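Local coordinates for Aln2 (Streptomyces sp. CM020, PDB 6P7L), which is a noncanonical member of the NTF2-like superfamily with a SnoaL-like domain, and probably takes part in biosynthesis of the polyketide antibiotic alnumycin, at residues 61-72 / 153-164. Numbering follows the deposited sequence.
Sequences ATFVAGAEFRLA and RSRSRVIERDDL
Strand 153-161 runs parallel to both short strands of 61-72, pairing F63 with S154, then E68, F69 and R70 with S156, R157 and V158; the short axes of 67-70 and 153-161 approach to 4.7 Å at 30°. Between the two pairings segment 61-72 turns its corner in a type II turn from V64 to A67, while R155 and S156 form a classic bulge against T144. S154 N donates to T62 O and V64 N to S154 O before the corner; after it the bonds run from E68 N to R155 O through I159 N to R70 O.

On the face of F63 and F69, S154 CB sits over the F63 ring, 3.6 Å from its centroid, a CH-pi contact. R157 leaves the strand with CG anti to its backbone N (chi1 174°), which carries CG over one face of the F69 ring, 4.2 Å from the centroid. Its chain then bends at chi3, and F63 CZ comes over a face of the guanidinium, 4.0 Å from R157 NH1, with the two planes 77° apart. I159 CD1 closes on F69 from another direction, 3.6 Å from CE1.

Beside T62 and F63, R153 folds back at chi2 and chi3. Its NH2 donates to F63 O (3.0 Å), from above the carbonyl plane, while V64 CG1 lies over the guanidinium. Beyond A72, one water joins A72 O to R161 N, and R161 grips D163 side-on through NE and NH2.

This pairing builds part of the curved sheet of the NTF2-like cone, with helix 34-52 against the F63 face. The buried R157 is bonded to D143 and Q47, so its charge is probably balanced by D143; its NH1 bonds a glycerol, probably from the crystallisation liquor, which may mark a pocket.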
ATOM      1  N   ALA A  61      12.102  -4.488 -20.252  1.00 16.65           N
ATOM      2  CA  ALA A  61      11.673  -3.663 -21.382  1.00 15.43           C
ATOM      3  C   ALA A  61      11.033  -2.361 -20.934  1.00 16.52           C
ATOM      4  O   ALA A  61      10.870  -1.439 -21.754  1.00 19.07           O
ATOM      5  CB  ALA A  61      10.690  -4.460 -22.253  1.00 17.72           C
ATOM      6  N   THR A  62      10.662  -2.263 -19.659  1.00 12.76           N
ATOM      7  CA  THR A  62      10.140  -1.000 -19.169  1.00 11.02           C
ATOM      8  C   THR A  62      11.244   0.023 -18.934  1.00 14.20           C
ATOM      9  O   THR A  62      10.934   1.206 -18.712  1.00 16.44           O
ATOM     10  CB  THR A  62       9.353  -1.153 -17.854  1.00 15.11           C
ATOM     11  OG1 THR A  62      10.226  -1.503 -16.766  1.00 14.82           O
ATOM     12  CG2 THR A  62       8.201  -2.149 -17.985  1.00 17.79           C
ATOM     13  N   PHE A  63      12.518  -0.396 -19.013  1.00 15.79           N
ATOM     14  CA  PHE A  63      13.647   0.510 -18.833  1.00 14.08           C
ATOM     15  C   PHE A  63      14.129   1.033 -20.184  1.00 17.14           C
ATOM     16  O   PHE A  63      14.056   0.344 -21.202  1.00 17.65           O
ATOM     17  CB  PHE A  63      14.818  -0.197 -18.112  1.00 13.28           C
ATOM     18  CG  PHE A  63      14.577  -0.417 -16.653  1.00 13.26           C
ATOM     19  CD1 PHE A  63      13.758  -1.455 -16.223  1.00 16.64           C
ATOM     20  CD2 PHE A  63      15.166   0.399 -15.707  1.00 14.77           C
ATOM     21  CE1 PHE A  63      13.503  -1.634 -14.889  1.00 16.97           C
ATOM     22  CE2 PHE A  63      14.908   0.206 -14.353  1.00 16.01           C
ATOM     23  CZ  PHE A  63      14.066  -0.796 -13.972  1.00 14.43           C
ATOM     24  N   VAL A  64      14.602   2.285 -20.196  1.00 15.14           N
ATOM     25  CA  VAL A  64      15.152   2.866 -21.419  1.00 15.89           C
ATOM     26  C   VAL A  64      16.592   2.422 -21.644  1.00 18.68           C
ATOM     27  O   VAL A  64      17.280   1.935 -20.750  1.00 18.41           O
ATOM     28  CB  VAL A  64      15.049   4.401 -21.409  1.00 20.05           C
ATOM     29  CG1 VAL A  64      13.610   4.818 -21.241  1.00 28.15           C
ATOM     30  CG2 VAL A  64      15.964   4.997 -20.349  1.00 17.00           C
ATOM     31  N   ALA A  65      17.060   2.620 -22.875  1.00 19.26           N
ATOM     32  CA  ALA A  65      18.461   2.364 -23.180  1.00 22.42           C
ATOM     33  C   ALA A  65      19.348   3.178 -22.239  1.00 25.81           C
ATOM     34  O   ALA A  65      19.061   4.337 -21.937  1.00 23.43           O
ATOM     35  CB  ALA A  65      18.777   2.723 -24.626  1.00 28.06           C
ATOM     36  N   GLY A  66      20.418   2.563 -21.758  1.00 24.76           N
ATOM     37  CA  GLY A  66      21.298   3.250 -20.823  1.00 23.40           C
ATOM     38  C   GLY A  66      20.742   3.511 -19.436  1.00 27.92           C
ATOM     39  O   GLY A  66      21.403   4.204 -18.654  1.00 21.31           O
ATOM     40  N   ALA A  67      19.587   2.940 -19.084  1.00 20.40           N
ATOM     41  CA  ALA A  67      19.042   3.107 -17.733  1.00 17.74           C
ATOM     42  C   ALA A  67      20.040   2.601 -16.694  1.00 21.07           C
ATOM     43  O   ALA A  67      20.800   1.665 -16.933  1.00 21.53           O
ATOM     44  CB  ALA A  67      17.726   2.359 -17.579  1.00 15.78           C
ATOM     45  N   GLU A  68      20.085   3.267 -15.552  1.00 17.77           N
ATOM     46  CA  GLU A  68      21.002   2.900 -14.479  1.00 19.95           C
ATOM     47  C   GLU A  68      20.202   2.301 -13.335  1.00 20.37           C
ATOM     48  O   GLU A  68      19.234   2.912 -12.867  1.00 24.56           O
ATOM     49  CB  GLU A  68      21.789   4.106 -13.978  1.00 23.94           C
ATOM     50  CG  GLU A  68      23.180   4.245 -14.560  1.00 51.47           C
ATOM     51  CD  GLU A  68      23.772   5.624 -14.318  1.00 80.57           C
ATOM     52  OE1 GLU A  68      24.354   6.196 -15.262  1.00 85.78           O
ATOM     53  OE2 GLU A  68      23.654   6.132 -13.182  1.00 79.84           O
ATOM     54  N   PHE A  69      20.595   1.101 -12.905  1.00 16.53           N
ATOM     55  CA  PHE A  69      19.941   0.389 -11.815  1.00 19.50           C
ATOM     56  C   PHE A  69      20.990   0.177 -10.739  1.00 21.71           C
ATOM     57  O   PHE A  69      21.875  -0.673 -10.901  1.00 19.27           O
ATOM     58  CB  PHE A  69      19.367  -0.945 -12.302  1.00 21.98           C
ATOM     59  CG  PHE A  69      18.375  -1.560 -11.369  1.00 19.42           C
ATOM     60  CD1 PHE A  69      18.734  -1.918 -10.086  1.00 39.39           C
ATOM     61  CD2 PHE A  69      17.069  -1.807 -11.781  1.00 26.37           C
ATOM     62  CE1 PHE A  69      17.811  -2.489  -9.221  1.00 36.69           C
ATOM     63  CE2 PHE A  69      16.168  -2.385 -10.915  1.00 18.44           C
ATOM     64  CZ  PHE A  69      16.524  -2.716  -9.649  1.00 19.38           C
ATOM     65  N   ARG A  70      20.851   0.889  -9.621  1.00 18.81           N
ATOM     66  CA  ARG A  70      21.843   0.865  -8.553  1.00 20.83           C
ATOM     67  C   ARG A  70      21.306   0.017  -7.415  1.00 21.49           C
ATOM     68  O   ARG A  70      20.377   0.422  -6.694  1.00 22.39           O
ATOM     69  CB  ARG A  70      22.195   2.278  -8.084  1.00 23.44           C
ATOM     70  CG  ARG A  70      23.439   2.307  -7.250  1.00 75.10           C
ATOM     71  CD  ARG A  70      23.825   3.633  -7.131  1.00116.57           C
ATOM     72  NE  ARG A  70      24.211   4.311  -8.392  1.00129.19           N
ATOM     73  CZ  ARG A  70      25.467   4.489  -8.826  1.00118.78           C
ATOM     74  NH1 ARG A  70      26.505   4.032  -8.127  1.00104.14           N
ATOM     75  NH2 ARG A  70      25.686   5.129  -9.969  1.00117.36           N
ATOM     76  N   LEU A  71      22.001  -1.095  -7.192  1.00 28.49           N
ATOM     77  CA  LEU A  71      21.671  -2.123  -6.240  1.00 57.41           C
ATOM     78  C   LEU A  71      22.032  -1.646  -4.846  1.00 41.84           C
ATOM     79  O   LEU A  71      22.877  -0.754  -4.655  1.00 33.81           O
ATOM     80  CB  LEU A  71      22.443  -3.408  -6.579  1.00 73.22           C
ATOM     81  CG  LEU A  71      22.111  -4.161  -7.873  1.00 53.78           C
ATOM     82  CD1 LEU A  71      23.130  -5.271  -8.155  1.00 48.34           C
ATOM     83  CD2 LEU A  71      20.727  -4.751  -7.792  1.00 62.46           C
ATOM     84  N   ALA A  72      21.437  -2.321  -3.868  1.00 28.22           N
ATOM     85  CA  ALA A  72      21.656  -1.928  -2.479  1.00 31.32           C
ATOM     86  C   ALA A  72      23.144  -1.884  -2.128  1.00 77.38           C
ATOM     87  O   ALA A  72      23.598  -1.004  -1.383  1.00 40.19           O
ATOM     88  CB  ALA A  72      20.901  -2.878  -1.553  1.00 48.90           C
ATOM     89  N   ARG A 153       8.608   5.199 -18.845  1.00 17.56           N
ATOM     90  CA  ARG A 153       9.669   4.203 -18.786  1.00 18.54           C
ATOM     91  C   ARG A 153      10.590   4.544 -17.620  1.00 19.96           C
ATOM     92  O   ARG A 153      10.745   5.714 -17.254  1.00 16.28           O
ATOM     93  CB  ARG A 153      10.484   4.186 -20.086  1.00 19.45           C
ATOM     94  CG  ARG A 153       9.638   4.012 -21.343  1.00 21.14           C
ATOM     95  CD  ARG A 153       9.330   2.529 -21.634  1.00 22.90           C
ATOM     96  NE  ARG A 153      10.547   1.814 -22.005  1.00 23.90           N
ATOM     97  CZ  ARG A 153      11.137   1.870 -23.190  1.00 24.65           C
ATOM     98  NH1 ARG A 153      10.616   2.598 -24.161  1.00 21.15           N
ATOM     99  NH2 ARG A 153      12.262   1.196 -23.407  1.00 21.40           N
ATOM    100  N   SER A 154      11.229   3.527 -17.064  1.00 15.94           N
ATOM    101  CA  SER A 154      12.212   3.728 -16.003  1.00 14.26           C
ATOM    102  C   SER A 154      13.547   4.172 -16.597  1.00 19.74           C
ATOM    103  O   SER A 154      14.043   3.560 -17.552  1.00 19.16           O
ATOM    104  CB  SER A 154      12.385   2.444 -15.207  1.00 17.58           C
ATOM    105  OG  SER A 154      11.437   2.313 -14.161  1.00 17.96           O
ATOM    106  N   ARG A 155      14.110   5.255 -16.053  1.00 15.62           N
ATOM    107  CA  ARG A 155      15.444   5.733 -16.426  1.00 17.60           C
ATOM    108  C   ARG A 155      16.510   5.432 -15.386  1.00 17.57           C
ATOM    109  O   ARG A 155      17.648   5.096 -15.737  1.00 24.03           O
ATOM    110  CB  ARG A 155      15.416   7.237 -16.700  1.00 19.74           C
ATOM    111  CG  ARG A 155      16.780   7.811 -17.063  1.00 41.73           C
ATOM    112  CD  ARG A 155      16.672   9.270 -17.541  1.00 82.76           C
ATOM    113  NE  ARG A 155      16.911  10.226 -16.459  1.00 93.09           N
ATOM    114  CZ  ARG A 155      16.779  11.542 -16.577  1.00101.31           C
ATOM    115  NH1 ARG A 155      16.406  12.071 -17.731  1.00108.80           N
ATOM    116  NH2 ARG A 155      17.015  12.330 -15.535  1.00105.84           N
ATOM    117  N   SER A 156      16.156   5.526 -14.107  1.00 16.22           N
ATOM    118  CA  SER A 156      17.081   5.358 -13.000  1.00 17.48           C
ATOM    119  C   SER A 156      16.318   4.674 -11.887  1.00 19.00           C
ATOM    120  O   SER A 156      15.137   4.955 -11.699  1.00 18.50           O
ATOM    121  CB  SER A 156      17.597   6.761 -12.489  1.00 23.41           C
ATOM    122  OG  SER A 156      18.214   6.685 -11.213  1.00 81.55           O
ATOM    123  N   ARG A 157      16.961   3.750 -11.179  1.00 13.56           N
ATOM    124  CA  ARG A 157      16.396   3.187  -9.958  1.00 14.67           C
ATOM    125  C   ARG A 157      17.556   3.061  -8.971  1.00 14.77           C
ATOM    126  O   ARG A 157      18.595   2.483  -9.318  1.00 16.39           O
ATOM    127  CB  ARG A 157      15.742   1.829 -10.205  1.00 16.71           C
ATOM    128  CG  ARG A 157      15.280   1.137  -8.935  1.00 13.84           C
ATOM    129  CD  ARG A 157      14.176   0.113  -9.138  1.00 13.67           C
ATOM    130  NE  ARG A 157      12.989   0.788  -9.602  1.00 14.84           N
ATOM    131  CZ  ARG A 157      11.983   0.229 -10.275  1.00 17.27           C
ATOM    132  NH1 ARG A 157      11.980  -1.080 -10.534  1.00 15.39           N
ATOM    133  NH2 ARG A 157      10.981   1.005 -10.687  1.00 17.77           N
ATOM    134  N   VAL A 158      17.389   3.591  -7.760  1.00 12.49           N
ATOM    135  CA  VAL A 158      18.412   3.481  -6.707  1.00 12.71           C
ATOM    136  C   VAL A 158      17.744   2.900  -5.466  1.00 17.52           C
ATOM    137  O   VAL A 158      16.787   3.482  -4.949  1.00 16.31           O
ATOM    138  CB  VAL A 158      19.041   4.846  -6.382  1.00 19.76           C
ATOM    139  CG1 VAL A 158      20.063   4.729  -5.233  1.00 27.90           C
ATOM    140  CG2 VAL A 158      19.696   5.464  -7.626  1.00 24.12           C
ATOM    141  N   ILE A 159      18.236   1.768  -4.990  1.00 15.62           N
ATOM    142  CA  ILE A 159      17.658   1.058  -3.850  1.00 19.75           C
ATOM    143  C   ILE A 159      18.597   1.209  -2.659  1.00 15.45           C
ATOM    144  O   ILE A 159      19.784   0.882  -2.763  1.00 18.40           O
ATOM    145  CB  ILE A 159      17.449  -0.428  -4.184  1.00 21.90           C
ATOM    146  CG1 ILE A 159      16.414  -0.555  -5.312  1.00 24.00           C
ATOM    147  CG2 ILE A 159      17.021  -1.197  -2.961  1.00 22.01           C
ATOM    148  CD1 ILE A 159      16.400  -1.899  -5.966  1.00 49.39           C
ATOM    149  N   GLU A 160      18.083   1.717  -1.536  1.00 15.32           N
ATOM    150  CA  GLU A 160      18.830   1.759  -0.279  1.00 19.25           C
ATOM    151  C   GLU A 160      18.167   0.751   0.650  1.00 14.98           C
ATOM    152  O   GLU A 160      16.977   0.893   0.963  1.00 15.73           O
ATOM    153  CB  GLU A 160      18.827   3.165   0.334  1.00 22.09           C
ATOM    154  CG  GLU A 160      19.666   4.156  -0.474  1.00 74.41           C
ATOM    155  CD  GLU A 160      19.759   5.518   0.171  1.00116.62           C
ATOM    156  OE1 GLU A 160      19.444   5.632   1.374  1.00140.03           O
ATOM    157  OE2 GLU A 160      20.156   6.475  -0.525  1.00126.32           O
ATOM    158  N   ARG A 161      18.901  -0.288   1.045  1.00 15.54           N
ATOM    159  CA  ARG A 161      18.316  -1.327   1.881  1.00 12.71           C
ATOM    160  C   ARG A 161      18.463  -0.965   3.349  1.00 15.38           C
ATOM    161  O   ARG A 161      19.561  -0.611   3.803  1.00 16.50           O
ATOM    162  CB  ARG A 161      18.950  -2.689   1.602  1.00 20.69           C
ATOM    163  CG  ARG A 161      17.859  -3.756   1.548  1.00 35.85           C
ATOM    164  CD  ARG A 161      18.349  -5.021   0.968  1.00 37.17           C
ATOM    165  NE  ARG A 161      19.103  -5.756   1.969  1.00 30.28           N
ATOM    166  CZ  ARG A 161      19.915  -6.766   1.702  1.00 41.10           C
ATOM    167  NH1 ARG A 161      20.087  -7.165   0.452  1.00 39.98           N
ATOM    168  NH2 ARG A 161      20.546  -7.370   2.691  1.00 33.32           N
ATOM    169  N   ASP A 162      17.346  -1.029   4.084  1.00 13.28           N
ATOM    170  CA  ASP A 162      17.346  -0.475   5.430  1.00 16.03           C
ATOM    171  C   ASP A 162      18.261  -1.248   6.358  1.00 18.69           C
ATOM    172  O   ASP A 162      18.821  -0.653   7.282  1.00 15.82           O
ATOM    173  CB  ASP A 162      15.924  -0.450   5.983  1.00 15.13           C
ATOM    174  CG  ASP A 162      15.081   0.702   5.413  1.00 15.74           C
ATOM    175  OD1 ASP A 162      15.663   1.788   5.175  1.00 16.38           O
ATOM    176  OD2 ASP A 162      13.827   0.529   5.265  1.00 16.12           O
ATOM    177  N   ASP A 163      18.428  -2.568   6.158  1.00 16.39           N
ATOM    178  CA  ASP A 163      19.343  -3.286   7.041  1.00 15.26           C
ATOM    179  C   ASP A 163      20.781  -2.795   6.844  1.00 15.76           C
ATOM    180  O   ASP A 163      21.540  -2.658   7.811  1.00 16.86           O
ATOM    181  CB  ASP A 163      19.246  -4.793   6.830  1.00 17.07           C
ATOM    182  CG  ASP A 163      19.552  -5.223   5.425  1.00 24.08           C
ATOM    183  OD1 ASP A 163      19.106  -4.557   4.470  1.00 21.16           O
ATOM    184  OD2 ASP A 163      20.243  -6.252   5.308  1.00 23.03           O
ATOM    185  N   LEU A 164      21.160  -2.508   5.598  1.00 16.22           N
ATOM    186  CA  LEU A 164      22.496  -2.003   5.308  1.00 17.12           C
ATOM    187  C   LEU A 164      22.689  -0.612   5.888  1.00 16.26           C
ATOM    188  O   LEU A 164      23.769  -0.301   6.412  1.00 21.68           O
ATOM    189  CB  LEU A 164      22.731  -2.012   3.798  1.00 17.58           C
ATOM    190  CG  LEU A 164      22.821  -3.403   3.162  1.00 22.81           C
ATOM    191  CD1 LEU A 164      23.099  -3.305   1.646  1.00 29.54           C
ATOM    192  CD2 LEU A 164      23.870  -4.268   3.835  1.00 28.92           C
TER
HETATM  193  O   HOH W   1      21.734  -0.056   0.556  1.00 21.53           O